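Local coordinates for protein mitochondrial association factor 1 (Toxoplasma gondii, PDB 6BXS) that belongs to a family of parasite membrane-associated factors linked to manipulation of host mitochondria, and probably uses a macro domain-like fold of still uncertain biochemical role, at residues R44-D49 with E212-P217; H150-E155 with D165-T170; V171-N176 with M184-T189; Y126-P131 with T189-V194; L11-L16 with G267-E272. All blocks are in the same frame, centred on the assembly; numbering follows the deposited sequence.

Contact 1 (R44-D49 with E212-P217); sequences RVATVD and EAIRLP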
# COMPACT_ATOMS: atom_id res chain seq x y z
N ARG A 44 4.21 4.17 14.44
CA ARG A 44 4.43 3.03 13.56
C ARG A 44 3.71 3.23 12.23
O ARG A 44 2.50 2.99 12.12
CB ARG A 44 3.97 1.74 14.22
CG ARG A 44 4.48 1.55 15.64
CD ARG A 44 4.02 0.22 16.22
NE ARG A 44 4.15 -0.85 15.24
CZ ARG A 44 5.29 -1.50 14.98
NH1 ARG A 44 5.31 -2.44 14.05
NH2 ARG A 44 6.40 -1.20 15.64
N VAL A 45 4.46 3.66 11.22
CA VAL A 45 3.91 3.92 9.89
C VAL A 45 4.23 2.76 8.95
O VAL A 45 5.40 2.41 8.77
CB VAL A 45 4.47 5.22 9.30
CG1 VAL A 45 3.77 5.55 7.98
CG2 VAL A 45 4.32 6.37 10.28
N ALA A 46 3.19 2.17 8.36
CA ALA A 46 3.36 1.11 7.37
C ALA A 46 3.18 1.68 5.97
O ALA A 46 2.14 2.24 5.65
CB ALA A 46 2.36 -0.01 7.62
N THR A 47 4.20 1.54 5.14
CA THR A 47 4.17 2.09 3.79
C THR A 47 3.65 1.06 2.80
O THR A 47 4.01 -0.12 2.86
CB THR A 47 5.56 2.58 3.36
OG1 THR A 47 6.04 3.54 4.32
CG2 THR A 47 5.50 3.23 1.99
N VAL A 48 2.79 1.51 1.89
CA VAL A 48 2.12 0.63 0.94
C VAL A 48 2.87 0.58 -0.39
O VAL A 48 2.95 1.57 -1.11
CB VAL A 48 0.67 1.08 0.68
CG1 VAL A 48 0.03 0.28 -0.45
CG2 VAL A 48 -0.15 0.96 1.96
N ASP A 49 3.41 -0.60 -0.70
CA ASP A 49 4.12 -0.80 -1.96
C ASP A 49 3.16 -0.83 -3.14
O ASP A 49 2.19 -1.59 -3.13
CB ASP A 49 4.91 -2.11 -1.90
CG ASP A 49 5.90 -2.26 -3.04
OD1 ASP A 49 5.88 -1.43 -3.98
OD2 ASP A 49 6.70 -3.22 -3.01
N GLU A 212 -0.22 2.30 13.05
CA GLU A 212 -0.79 3.53 13.56
C GLU A 212 -0.99 4.55 12.44
O GLU A 212 -1.75 5.51 12.58
CB GLU A 212 0.10 4.10 14.67
CG GLU A 212 0.53 3.04 15.68
CD GLU A 212 1.34 3.60 16.83
OE1 GLU A 212 0.93 3.40 17.99
OE2 GLU A 212 2.39 4.22 16.57
N ALA A 213 -0.31 4.33 11.32
CA ALA A 213 -0.49 5.15 10.14
C ALA A 213 -0.10 4.36 8.90
O ALA A 213 0.69 3.42 8.99
CB ALA A 213 0.34 6.42 10.24
N ILE A 214 -0.67 4.73 7.76
CA ILE A 214 -0.26 4.15 6.48
C ILE A 214 0.18 5.23 5.51
O ILE A 214 -0.50 6.24 5.32
CB ILE A 214 -1.39 3.31 5.85
CG1 ILE A 214 -2.73 4.06 5.88
CG2 ILE A 214 -1.52 1.97 6.57
CD1 ILE A 214 -3.84 3.35 5.13
N ARG A 215 1.35 5.01 4.91
CA ARG A 215 1.92 5.93 3.93
C ARG A 215 1.66 5.40 2.52
O ARG A 215 2.19 4.36 2.13
CB ARG A 215 3.42 6.10 4.19
CG ARG A 215 4.12 7.06 3.24
CD ARG A 215 5.51 7.41 3.76
NE ARG A 215 5.46 8.09 5.05
CZ ARG A 215 6.53 8.47 5.74
NH1 ARG A 215 7.75 8.24 5.28
NH2 ARG A 215 6.38 9.09 6.91
N LEU A 216 0.85 6.14 1.77
CA LEU A 216 0.36 5.68 0.47
C LEU A 216 0.99 6.43 -0.70
O LEU A 216 1.21 7.64 -0.62
CB LEU A 216 -1.16 5.84 0.40
CG LEU A 216 -1.98 5.11 1.45
CD1 LEU A 216 -3.39 5.66 1.52
CD2 LEU A 216 -2.01 3.63 1.14
N PRO A 217 1.28 5.72 -1.80
CA PRO A 217 1.54 6.42 -3.06
C PRO A 217 0.22 6.71 -3.77
O PRO A 217 -0.83 6.29 -3.27
CB PRO A 217 2.37 5.41 -3.85
CG PRO A 217 1.84 4.10 -3.40
CD PRO A 217 1.48 4.27 -1.94
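Val48 and Leu216 lie side by side, their ends pointing the same way, and Val48 CG2 presses on Leu216 CD2 at 3.4 Å, tighter than usual carbon contact. Leu216 leaves its backbone turned away from the other strand, but with CG anti to the carbonyl carbon (chi1 -59°) its CD2 branch swings back to fill the step beside Val48. The next bump is Pro217, whose CD sits 3.2 Å from Val48 O. On the face of Ala46 and Ile214, the shallow step over Ala46 is met by Ile214, CG2 facing Ala46 CB at 4.5 Å. Both strands run the same way, and the ladder Val45-Ala213, Ala46-Ile214, Thr47-Arg215 joins two parallel strands at the centre of the mixed sheet expected of a macro domain. Ala46 N to Ala213 O (2.9 Å) and Val48 N to Arg215 O (2.9 Å) are the nearly straight rungs of that ladder; Arg215 N instead reaches Ala46 O from above the carbonyl plane. On the face of Val45 and Thr47, Val45 CG1 drops against Arg215 CB (3.8 Å), while Thr47, the bridge partner of Arg215, sets OG1 against the same CB, that hydroxyl being hydrogen-bonded to Leu36 O. The Arg215 chain, bent at its third torsion, carries its guanidinium beyond both, to Asp38, Pro35 O and Gln255. At the strand entrance Arg44 O takes the amides of both Glu212 and Ala213, and Glu212 OE2 receives Arg44 N at 2.8 Å on its anti side. The Arg44 guanidinium points elsewhere, salt-bridged to Asp165.

Contact 2 (H150-E155 with D165-T170); sequences HILKPE and DVMLYT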
# COMPACT_ATOMS: atom_id res chain seq x y z
N HIS A 150 3.15 -7.37 5.73
CA HIS A 150 4.31 -8.13 6.20
C HIS A 150 4.96 -7.49 7.42
O HIS A 150 5.23 -6.29 7.42
CB HIS A 150 5.36 -8.26 5.09
CG HIS A 150 4.84 -8.86 3.82
ND1 HIS A 150 4.64 -10.21 3.66
CD2 HIS A 150 4.50 -8.29 2.64
CE1 HIS A 150 4.19 -10.45 2.44
NE2 HIS A 150 4.10 -9.30 1.80
N ILE A 151 5.21 -8.30 8.44
CA ILE A 151 6.09 -7.91 9.52
C ILE A 151 7.51 -8.31 9.13
O ILE A 151 7.81 -9.49 8.99
CB ILE A 151 5.71 -8.57 10.86
CG1 ILE A 151 4.25 -8.28 11.20
CG2 ILE A 151 6.64 -8.08 11.97
CD1 ILE A 151 3.77 -8.92 12.48
N LEU A 152 8.38 -7.32 8.95
CA LEU A 152 9.75 -7.56 8.52
C LEU A 152 10.62 -8.02 9.68
O LEU A 152 10.40 -7.62 10.83
CB LEU A 152 10.34 -6.30 7.89
CG LEU A 152 9.63 -5.77 6.64
CD1 LEU A 152 10.22 -4.43 6.24
CD2 LEU A 152 9.74 -6.77 5.49
N LYS A 153 11.61 -8.85 9.39
CA LYS A 153 12.57 -9.26 10.40
C LYS A 153 13.44 -8.05 10.76
O LYS A 153 13.59 -7.14 9.94
CB LYS A 153 13.44 -10.43 9.92
CG LYS A 153 12.65 -11.66 9.51
CD LYS A 153 13.55 -12.89 9.43
CE LYS A 153 13.42 -13.76 10.67
NZ LYS A 153 12.21 -14.63 10.60
N PRO A 154 14.02 -8.05 11.97
CA PRO A 154 14.82 -6.90 12.41
C PRO A 154 16.00 -6.60 11.48
O PRO A 154 16.43 -5.45 11.39
CB PRO A 154 15.33 -7.33 13.79
CG PRO A 154 14.36 -8.35 14.25
CD PRO A 154 13.92 -9.07 13.02
N GLU A 155 16.50 -7.62 10.79
CA GLU A 155 17.71 -7.45 9.99
C GLU A 155 17.43 -6.86 8.60
O GLU A 155 18.36 -6.66 7.82
CB GLU A 155 18.44 -8.77 9.84
CG GLU A 155 18.83 -9.43 11.16
CD GLU A 155 17.69 -10.23 11.78
OE1 GLU A 155 16.55 -10.16 11.27
OE2 GLU A 155 17.95 -10.94 12.78
N ASP A 165 8.94 -1.71 10.90
CA ASP A 165 9.00 -3.12 10.52
C ASP A 165 7.67 -3.69 10.01
O ASP A 165 7.46 -4.90 10.04
CB ASP A 165 9.48 -3.95 11.71
CG ASP A 165 8.52 -3.93 12.87
OD1 ASP A 165 7.59 -3.09 12.87
OD2 ASP A 165 8.69 -4.74 13.80
N VAL A 166 6.78 -2.81 9.56
CA VAL A 166 5.56 -3.24 8.87
C VAL A 166 5.47 -2.57 7.50
O VAL A 166 5.64 -1.36 7.38
CB VAL A 166 4.29 -2.91 9.67
CG1 VAL A 166 3.05 -3.33 8.90
CG2 VAL A 166 4.33 -3.58 11.03
N MET A 167 5.20 -3.38 6.48
CA MET A 167 4.97 -2.87 5.14
C MET A 167 3.70 -3.48 4.58
O MET A 167 3.25 -4.53 5.04
CB MET A 167 6.15 -3.18 4.21
CG MET A 167 6.39 -4.67 3.97
SD MET A 167 7.55 -4.98 2.62
CE MET A 167 6.56 -4.57 1.18
N LEU A 168 3.11 -2.81 3.60
CA LEU A 168 2.01 -3.37 2.84
C LEU A 168 2.39 -3.42 1.36
O LEU A 168 3.31 -2.73 0.92
CB LEU A 168 0.73 -2.55 3.03
CG LEU A 168 -0.01 -2.77 4.35
CD1 LEU A 168 0.10 -1.54 5.23
CD2 LEU A 168 -1.47 -3.13 4.11
N TYR A 169 1.67 -4.25 0.62
CA TYR A 169 1.90 -4.46 -0.80
C TYR A 169 0.52 -4.63 -1.44
O TYR A 169 -0.27 -5.45 -0.99
CB TYR A 169 2.78 -5.70 -1.02
CG TYR A 169 3.15 -6.01 -2.47
CD1 TYR A 169 2.21 -6.51 -3.36
CD2 TYR A 169 4.46 -5.85 -2.92
CE1 TYR A 169 2.55 -6.82 -4.67
CE2 TYR A 169 4.81 -6.15 -4.23
CZ TYR A 169 3.85 -6.64 -5.09
OH TYR A 169 4.20 -6.94 -6.39
N THR A 170 0.24 -3.83 -2.45
CA THR A 170 -1.07 -3.85 -3.09
C THR A 170 -0.95 -3.69 -4.61
O THR A 170 0.02 -3.12 -5.11
CB THR A 170 -2.01 -2.75 -2.53
OG1 THR A 170 -3.36 -3.04 -2.89
CG2 THR A 170 -1.62 -1.36 -3.03
O HOH W 1 11.91 -5.54 13.00
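Leu152 N donates to Asp165 O at 2.8 Å, the shortest hydrogen bond between the two segments, at the loop end of this long-looped beta hairpin. Strand 150-152 runs antiparallel to strand 166-170 in the mixed sheet, their short axes 142° apart. His150 and Met167 form a hydrogen-bonded pair: His150 N reaches Met167 O almost linearly, and Met167 N returns to His150 O at 3.1 Å, in the carbonyl plane. Ile151 and Val166 follow as the non-hydrogen-bonded pair, with Val166 CA approaching His150 O at 3.4 Å. On the face of His150, Met167 folds its CG between its own backbone N and carbonyl carbon (chi1 64°), which places CG at the edge of the imidazole, near the ring plane and 3.9 Å from His150 CB. Beyond it the sulfur stands obliquely off the ring, while the Leu152 side chain crosses that of Met167 at about a right angle. Both imidazole nitrogens are satisfied elsewhere, ND1 by Ser123 and NE2 by Gln94, which fixes the rotation of the ring. The buried Asp165 carboxylate is salt-bridged to Arg44 and Lys209, and one water links it weakly to Leu152 O. Met167 SD lies 4.0 Å from Leu152 CD2.

Contact 3 (V171-N176 with M184-T189); sequences VAPFGN and MAYKAT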
# COMPACT_ATOMS: atom_id res chain seq x y z
N VAL A 171 -1.94 -4.21 -5.32
CA VAL A 171 -1.94 -4.22 -6.78
C VAL A 171 -3.06 -3.35 -7.32
O VAL A 171 -4.24 -3.67 -7.15
CB VAL A 171 -2.09 -5.66 -7.33
CG1 VAL A 171 -2.10 -5.66 -8.85
CG2 VAL A 171 -0.97 -6.55 -6.80
N ALA A 172 -2.68 -2.27 -7.98
CA ALA A 172 -3.64 -1.29 -8.49
C ALA A 172 -4.12 -1.66 -9.89
O ALA A 172 -3.40 -2.33 -10.64
CB ALA A 172 -3.01 0.09 -8.50
N PRO A 173 -5.33 -1.23 -10.26
CA PRO A 173 -5.86 -1.51 -11.60
C PRO A 173 -5.12 -0.74 -12.69
O PRO A 173 -4.72 0.40 -12.47
CB PRO A 173 -7.32 -1.06 -11.51
CG PRO A 173 -7.32 -0.02 -10.45
CD PRO A 173 -6.29 -0.45 -9.45
N PHE A 174 -4.95 -1.37 -13.85
CA PHE A 174 -4.28 -0.72 -14.97
C PHE A 174 -5.19 0.37 -15.54
O PHE A 174 -6.41 0.20 -15.60
CB PHE A 174 -3.92 -1.74 -16.05
CG PHE A 174 -3.04 -1.19 -17.14
CD1 PHE A 174 -1.73 -0.82 -16.86
CD2 PHE A 174 -3.52 -1.04 -18.43
CE1 PHE A 174 -0.92 -0.31 -17.86
CE2 PHE A 174 -2.71 -0.53 -19.43
CZ PHE A 174 -1.41 -0.16 -19.14
N GLY A 175 -4.60 1.48 -15.95
CA GLY A 175 -5.36 2.66 -16.31
C GLY A 175 -6.23 2.53 -17.55
O GLY A 175 -7.24 3.23 -17.67
N ASN A 176 -5.85 1.65 -18.47
CA ASN A 176 -6.61 1.49 -19.71
C ASN A 176 -7.92 0.74 -19.50
O ASN A 176 -8.74 0.65 -20.41
CB ASN A 176 -5.76 0.78 -20.76
CG ASN A 176 -4.66 1.66 -21.32
OD1 ASN A 176 -4.42 2.76 -20.83
ND2 ASN A 176 -3.99 1.17 -22.36
N MET A 184 -14.29 0.76 -9.81
CA MET A 184 -14.72 -0.36 -8.97
C MET A 184 -13.51 -1.11 -8.40
O MET A 184 -13.51 -1.48 -7.22
CB MET A 184 -15.60 -1.30 -9.79
CG MET A 184 -16.55 -2.15 -8.96
SD MET A 184 -17.83 -2.91 -9.98
CE MET A 184 -18.79 -1.49 -10.51
N ALA A 185 -12.50 -1.33 -9.23
CA ALA A 185 -11.29 -2.03 -8.80
C ALA A 185 -10.48 -1.18 -7.82
O ALA A 185 -9.89 -1.69 -6.87
CB ALA A 185 -10.43 -2.41 -10.01
N TYR A 186 -10.47 0.13 -8.06
CA TYR A 186 -9.72 1.06 -7.21
C TYR A 186 -10.30 1.11 -5.80
O TYR A 186 -9.57 1.13 -4.82
CB TYR A 186 -9.72 2.47 -7.83
CG TYR A 186 -8.46 3.26 -7.55
CD1 TYR A 186 -8.16 3.72 -6.27
CD2 TYR A 186 -7.58 3.57 -8.57
CE1 TYR A 186 -7.01 4.45 -6.02
CE2 TYR A 186 -6.43 4.30 -8.33
CZ TYR A 186 -6.15 4.74 -7.05
OH TYR A 186 -5.00 5.47 -6.82
N LYS A 187 -11.63 1.13 -5.71
CA LYS A 187 -12.30 1.13 -4.41
C LYS A 187 -12.05 -0.18 -3.67
O LYS A 187 -11.80 -0.18 -2.47
CB LYS A 187 -13.81 1.35 -4.59
CG LYS A 187 -14.18 2.70 -5.15
CD LYS A 187 -15.63 2.73 -5.59
CE LYS A 187 -15.98 4.05 -6.26
NZ LYS A 187 -17.15 3.93 -7.16
N ALA A 188 -12.13 -1.28 -4.41
CA ALA A 188 -11.84 -2.61 -3.86
C ALA A 188 -10.42 -2.67 -3.30
O ALA A 188 -10.17 -3.28 -2.27
CB ALA A 188 -12.03 -3.67 -4.93
N THR A 189 -9.50 -2.02 -4.00
CA THR A 189 -8.10 -1.99 -3.59
C THR A 189 -7.92 -1.20 -2.29
O THR A 189 -7.22 -1.64 -1.38
CB THR A 189 -7.21 -1.38 -4.69
OG1 THR A 189 -7.33 -2.14 -5.89
CG2 THR A 189 -5.75 -1.36 -4.25
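Pro173 carries this contact, turning its ring toward the helix so that CB touches Ala185 CB at 3.7 Å. Its CG rides along the same methyl and reaches on to Tyr186, approaching the ring atom CD2 at 4.1 Å. CD, the ring carbon next to N, faces Thr189 OG1 one turn further on. The pyrrolidine thus spans Ala185, Tyr186 and Thr189, an i, i+1, i+4 patch whose small methyl lies under the proline. Val171 adds its carbonyl, with O standing 3.7 Å from Thr189 OG1. That hydroxyl is directed back into its own helix: Thr189 OG1 lies anti to the carbonyl carbon (chi1 -59°) and donates to Ala185 O at 2.8 Å. Ala185 O also accepts Thr189 N, at 2.9 Å, and the two donors come from opposite faces of the carbonyl plane, so the rotation of the threonine is pinned by its own helix. The next shell fixes the loop and the tyrosine. Tyr186 OH bonds to Leu219 O, and its ring packs against Ala236, Asn237 and Ala240; Ala172 O takes the hydroxyl of Tyr53, and Gly175 O is held by Arg228. Residues 171-176 leave strand 166-170 and lead into helix 179-202, which crosses toward strand 213-216, parallel to 166-170 with strand 45-50 between them, in a beta-alpha-beta crossover; helix 230-248 lies along its Tyr186 side.

Contact 4 (Y126-P131 with T189-V194); sequences YVAIVP and TMLGIV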
# COMPACT_ATOMS: atom_id res chain seq x y z
N TYR A 126 -5.32 -10.09 2.38
CA TYR A 126 -6.71 -9.69 2.53
C TYR A 126 -7.22 -9.17 1.19
O TYR A 126 -6.55 -8.37 0.54
CB TYR A 126 -6.83 -8.62 3.62
CG TYR A 126 -8.23 -8.07 3.86
CD1 TYR A 126 -8.81 -7.16 2.99
CD2 TYR A 126 -8.95 -8.44 4.99
CE1 TYR A 126 -10.08 -6.65 3.21
CE2 TYR A 126 -10.22 -7.93 5.22
CZ TYR A 126 -10.78 -7.04 4.33
OH TYR A 126 -12.04 -6.53 4.56
N VAL A 127 -8.39 -9.65 0.78
CA VAL A 127 -9.07 -9.10 -0.39
C VAL A 127 -10.52 -8.76 -0.04
O VAL A 127 -11.22 -9.55 0.59
CB VAL A 127 -9.06 -10.07 -1.59
CG1 VAL A 127 -7.69 -10.10 -2.24
CG2 VAL A 127 -9.51 -11.46 -1.18
N ALA A 128 -10.94 -7.57 -0.44
CA ALA A 128 -12.32 -7.15 -0.25
C ALA A 128 -13.21 -7.86 -1.26
O ALA A 128 -14.35 -8.22 -0.95
CB ALA A 128 -12.44 -5.64 -0.39
N ILE A 129 -12.68 -8.06 -2.46
CA ILE A 129 -13.39 -8.74 -3.53
C ILE A 129 -12.45 -9.70 -4.24
O ILE A 129 -11.30 -9.38 -4.50
CB ILE A 129 -13.96 -7.72 -4.56
CG1 ILE A 129 -14.84 -6.69 -3.85
CG2 ILE A 129 -14.75 -8.45 -5.65
CD1 ILE A 129 -15.34 -5.58 -4.75
N VAL A 130 -12.95 -10.90 -4.55
CA VAL A 130 -12.17 -11.85 -5.34
C VAL A 130 -11.82 -11.22 -6.68
O VAL A 130 -12.72 -10.82 -7.42
CB VAL A 130 -12.94 -13.16 -5.58
CG1 VAL A 130 -12.12 -14.11 -6.46
CG2 VAL A 130 -13.29 -13.84 -4.26
N PRO A 131 -10.51 -11.10 -6.99
CA PRO A 131 -10.13 -10.54 -8.29
C PRO A 131 -10.75 -11.28 -9.47
O PRO A 131 -11.00 -12.48 -9.37
CB PRO A 131 -8.61 -10.69 -8.30
CG PRO A 131 -8.21 -10.72 -6.87
CD PRO A 131 -9.34 -11.41 -6.16
N THR A 189 -9.50 -2.02 -4.00
CA THR A 189 -8.10 -1.99 -3.59
C THR A 189 -7.92 -1.20 -2.29
O THR A 189 -7.22 -1.64 -1.38
CB THR A 189 -7.21 -1.38 -4.69
OG1 THR A 189 -7.33 -2.14 -5.89
CG2 THR A 189 -5.75 -1.36 -4.25
N MET A 190 -8.56 -0.04 -2.21
CA MET A 190 -8.46 0.79 -1.01
C MET A 190 -9.12 0.11 0.18
O MET A 190 -8.63 0.22 1.30
CB MET A 190 -9.09 2.16 -1.25
CG MET A 190 -8.75 3.19 -0.17
SD MET A 190 -6.98 3.50 -0.02
CE MET A 190 -6.63 4.23 -1.62
N LEU A 191 -10.22 -0.60 -0.07
CA LEU A 191 -10.86 -1.40 0.97
C LEU A 191 -9.91 -2.49 1.47
O LEU A 191 -9.91 -2.83 2.65
CB LEU A 191 -12.15 -2.03 0.45
CG LEU A 191 -13.39 -1.14 0.33
CD1 LEU A 191 -14.56 -1.95 -0.22
CD2 LEU A 191 -13.77 -0.53 1.67
N GLY A 192 -9.11 -3.04 0.56
CA GLY A 192 -8.14 -4.06 0.91
C GLY A 192 -7.07 -3.53 1.85
O GLY A 192 -6.70 -4.19 2.82
N ILE A 193 -6.58 -2.33 1.56
CA ILE A 193 -5.55 -1.69 2.37
C ILE A 193 -6.07 -1.38 3.77
O ILE A 193 -5.47 -1.77 4.77
CB ILE A 193 -5.06 -0.39 1.71
CG1 ILE A 193 -4.40 -0.70 0.36
CG2 ILE A 193 -4.08 0.34 2.61
CD1 ILE A 193 -4.36 0.49 -0.58
N VAL A 194 -7.19 -0.67 3.84
CA VAL A 194 -7.76 -0.25 5.12
C VAL A 194 -8.34 -1.44 5.87
O VAL A 194 -8.28 -1.50 7.10
CB VAL A 194 -8.84 0.82 4.91
CG1 VAL A 194 -9.43 1.27 6.25
CG2 VAL A 194 -8.26 2.02 4.16
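Tyr126 and Ala128 reach the helix by different means, the first with a ring whose CD1-CE1 side meets its backbone, the second with a bare methyl. In Tyr126 the first torsion is fully extended (CG anti to the backbone N, chi1 178°), which throws the ring out toward Gly192, while chi2 of -76° swings one ring side onto the helix. CD1 then lies 3.6 Å from Gly192 O and 3.8 Å from Gly192 CA. The neighbouring ring atom CE1 comes within 3.9 Å of Leu191 O, and both carbonyls stand obliquely to the ring. The ring meets Gly192 through backbone atoms alone, CA and O. Ala128 CB abuts Leu191 CB at 3.7 Å, a contact made near the root of the leucine. Leu191 CG lies anti to its carbonyl carbon, which carries the isobutyl end away from Ala128 and leaves CB to make the contact. Val127 turns from the helix and packs on Leu98 and Ala101 of helix 83-103, whereas the end of Ile129 reaches Ala188, earlier in helix 179-202. That helix is therefore flanked by the loop leaving strand 120-126 at Leu191 and Gly192, by helix 230-248 at Met190 and Val194, and by strand 166-170 at Thr189 and Ile193.

Contact 5 (L11-L16 with G267-E272); sequences LRFTCL and GLMESE
Phe13 forms the apolar centre, its side chain crossing those of Leu268 and Met269 at about a right angle. CE2 touches Leu268 CB at 3.8 Å, and the edge of the ring near this atom also meets Leu268 O. Met269 starts out pointing away from the strand, but bends at its second and third torsions (chi2 -72°) so that CE doubles back to Phe13 CZ at 3.3 Å. The same methyl also touches Leu11 CD1 (3.5 Å), one CE serving two strand side chains. Leu16 CD1 adds a looser contact with Leu268 CD2. Outward from this patch Glu272 supplies the polar edge. Extended at chi1 and bent at chi2 (75°), it lays its CB against the phenyl ring at CD2 and brings its carboxylate, about 70° from the ring plane, to the amides where the strand gives way to the 3-10 turn. OE2 accepts Thr14 N at 3.1 Å and OE1 accepts Cys15 N at 3.1 Å, each through its syn lone pair. Two consecutive backbone amides thus hold the carboxylate, a pairing likely to favour its ionised form. Ser271 adds little here; its hydroxyl bonds to Arg235 and Glu242. Outside the two segments, Arg12, turned from the helix, pairs with a bound sulfate, probably from crystallisation. Helix 263-276 thus leans on strand 8-13, an outermost strand of the sheet, and on helix 230-248, with Leu268 touching Phe23 of strand 19-24 alongside.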
# COMPACT_ATOMS: atom_id res chain seq x y z
N LEU A 11 -4.08 18.51 6.26
CA LEU A 11 -5.38 19.11 5.97
C LEU A 11 -6.51 18.25 6.52
O LEU A 11 -6.48 17.03 6.42
CB LEU A 11 -5.55 19.31 4.46
CG LEU A 11 -4.54 20.25 3.80
CD1 LEU A 11 -4.71 20.22 2.28
CD2 LEU A 11 -4.69 21.67 4.32
N ARG A 12 -7.52 18.91 7.10
CA ARG A 12 -8.65 18.21 7.68
C ARG A 12 -9.77 18.04 6.66
O ARG A 12 -10.05 18.95 5.89
CB ARG A 12 -9.18 18.96 8.90
CG ARG A 12 -10.35 18.29 9.59
CD ARG A 12 -10.45 18.71 11.04
NE ARG A 12 -9.33 18.20 11.82
CZ ARG A 12 -8.89 18.72 12.96
NH1 ARG A 12 -9.47 19.80 13.47
NH2 ARG A 12 -7.86 18.17 13.59
N PHE A 13 -10.39 16.87 6.67
CA PHE A 13 -11.42 16.53 5.69
C PHE A 13 -12.71 16.10 6.36
O PHE A 13 -12.77 15.06 7.02
CB PHE A 13 -10.91 15.41 4.77
CG PHE A 13 -9.82 15.85 3.85
CD1 PHE A 13 -8.50 15.84 4.26
CD2 PHE A 13 -10.11 16.28 2.56
CE1 PHE A 13 -7.49 16.24 3.41
CE2 PHE A 13 -9.10 16.68 1.71
CZ PHE A 13 -7.79 16.66 2.14
N THR A 14 -13.75 16.91 6.20
CA THR A 14 -15.04 16.61 6.78
C THR A 14 -15.71 15.47 6.01
O THR A 14 -16.59 14.79 6.54
CB THR A 14 -15.97 17.84 6.80
OG1 THR A 14 -17.16 17.55 7.54
CG2 THR A 14 -16.34 18.26 5.39
N CYS A 15 -15.30 15.28 4.77
CA CYS A 15 -15.81 14.17 3.97
C CYS A 15 -15.22 12.84 4.44
O CYS A 15 -15.67 11.77 4.02
CB CYS A 15 -15.51 14.38 2.48
SG CYS A 15 -13.77 14.23 2.02
N LEU A 16 -14.20 12.92 5.30
CA LEU A 16 -13.57 11.73 5.87
C LEU A 16 -13.76 11.70 7.39
O LEU A 16 -12.88 11.22 8.12
CB LEU A 16 -12.08 11.70 5.54
CG LEU A 16 -11.70 11.76 4.06
CD1 LEU A 16 -10.18 11.74 3.90
CD2 LEU A 16 -12.33 10.62 3.28
N GLY A 267 -7.39 15.54 -5.89
CA GLY A 267 -8.55 14.67 -5.97
C GLY A 267 -9.39 14.75 -4.71
O GLY A 267 -10.62 14.83 -4.78
N LEU A 268 -8.73 14.74 -3.56
CA LEU A 268 -9.42 14.79 -2.28
C LEU A 268 -9.95 16.19 -1.99
O LEU A 268 -11.01 16.34 -1.38
CB LEU A 268 -8.49 14.32 -1.16
CG LEU A 268 -8.48 12.81 -0.92
CD1 LEU A 268 -7.30 12.41 -0.03
CD2 LEU A 268 -9.79 12.35 -0.30
N MET A 269 -9.21 17.22 -2.41
CA MET A 269 -9.69 18.59 -2.31
C MET A 269 -11.02 18.72 -3.03
O MET A 269 -11.94 19.39 -2.55
CB MET A 269 -8.68 19.57 -2.93
CG MET A 269 -7.43 19.84 -2.09
SD MET A 269 -7.74 20.83 -0.62
CE MET A 269 -7.75 19.55 0.63
N GLU A 270 -11.13 18.08 -4.19
CA GLU A 270 -12.34 18.11 -4.98
C GLU A 270 -13.48 17.38 -4.28
O GLU A 270 -14.63 17.81 -4.32
CB GLU A 270 -12.09 17.50 -6.36
CG GLU A 270 -13.27 17.61 -7.32
CD GLU A 270 -12.88 17.41 -8.77
OE1 GLU A 270 -11.77 17.82 -9.17
OE2 GLU A 270 -13.70 16.84 -9.53
N SER A 271 -13.15 16.26 -3.63
CA SER A 271 -14.14 15.50 -2.87
C SER A 271 -14.66 16.32 -1.69
O SER A 271 -15.85 16.30 -1.39
CB SER A 271 -13.54 14.19 -2.38
OG SER A 271 -13.45 13.24 -3.43
N GLU A 272 -13.75 17.03 -1.03
CA GLU A 272 -14.09 17.88 0.10
C GLU A 272 -15.03 19.00 -0.35
O GLU A 272 -16.03 19.29 0.31
CB GLU A 272 -12.83 18.47 0.73
CG GLU A 272 -13.06 19.40 1.92
CD GLU A 272 -13.43 18.65 3.19
OE1 GLU A 272 -13.80 17.46 3.10
OE2 GLU A 272 -13.35 19.26 4.28

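How the contacts relate
Contacts 1 and 2 are buried sheet pairings, the first parallel and the second antiparallel; strands 45-50 and 166-170 are sheet neighbours, joined also by the Arg44-Asp165 salt bridge. Contacts 3 and 4 occupy successive turns of helix 179-202 and share Thr189; contact 3 is likewise buried, contact 4 only partly, and side-chain packing against loops replaces the backbone ladders there. That helix also reaches the sheet, Ile193 touching Val48, Ile214 and Leu216 of contact 1. Contact 5 stands apart, its centre about 20 Å from the chain centre and about 29 Å from that of contact 2, combining a partly buried apolar patch with a carboxylate-amide pairing.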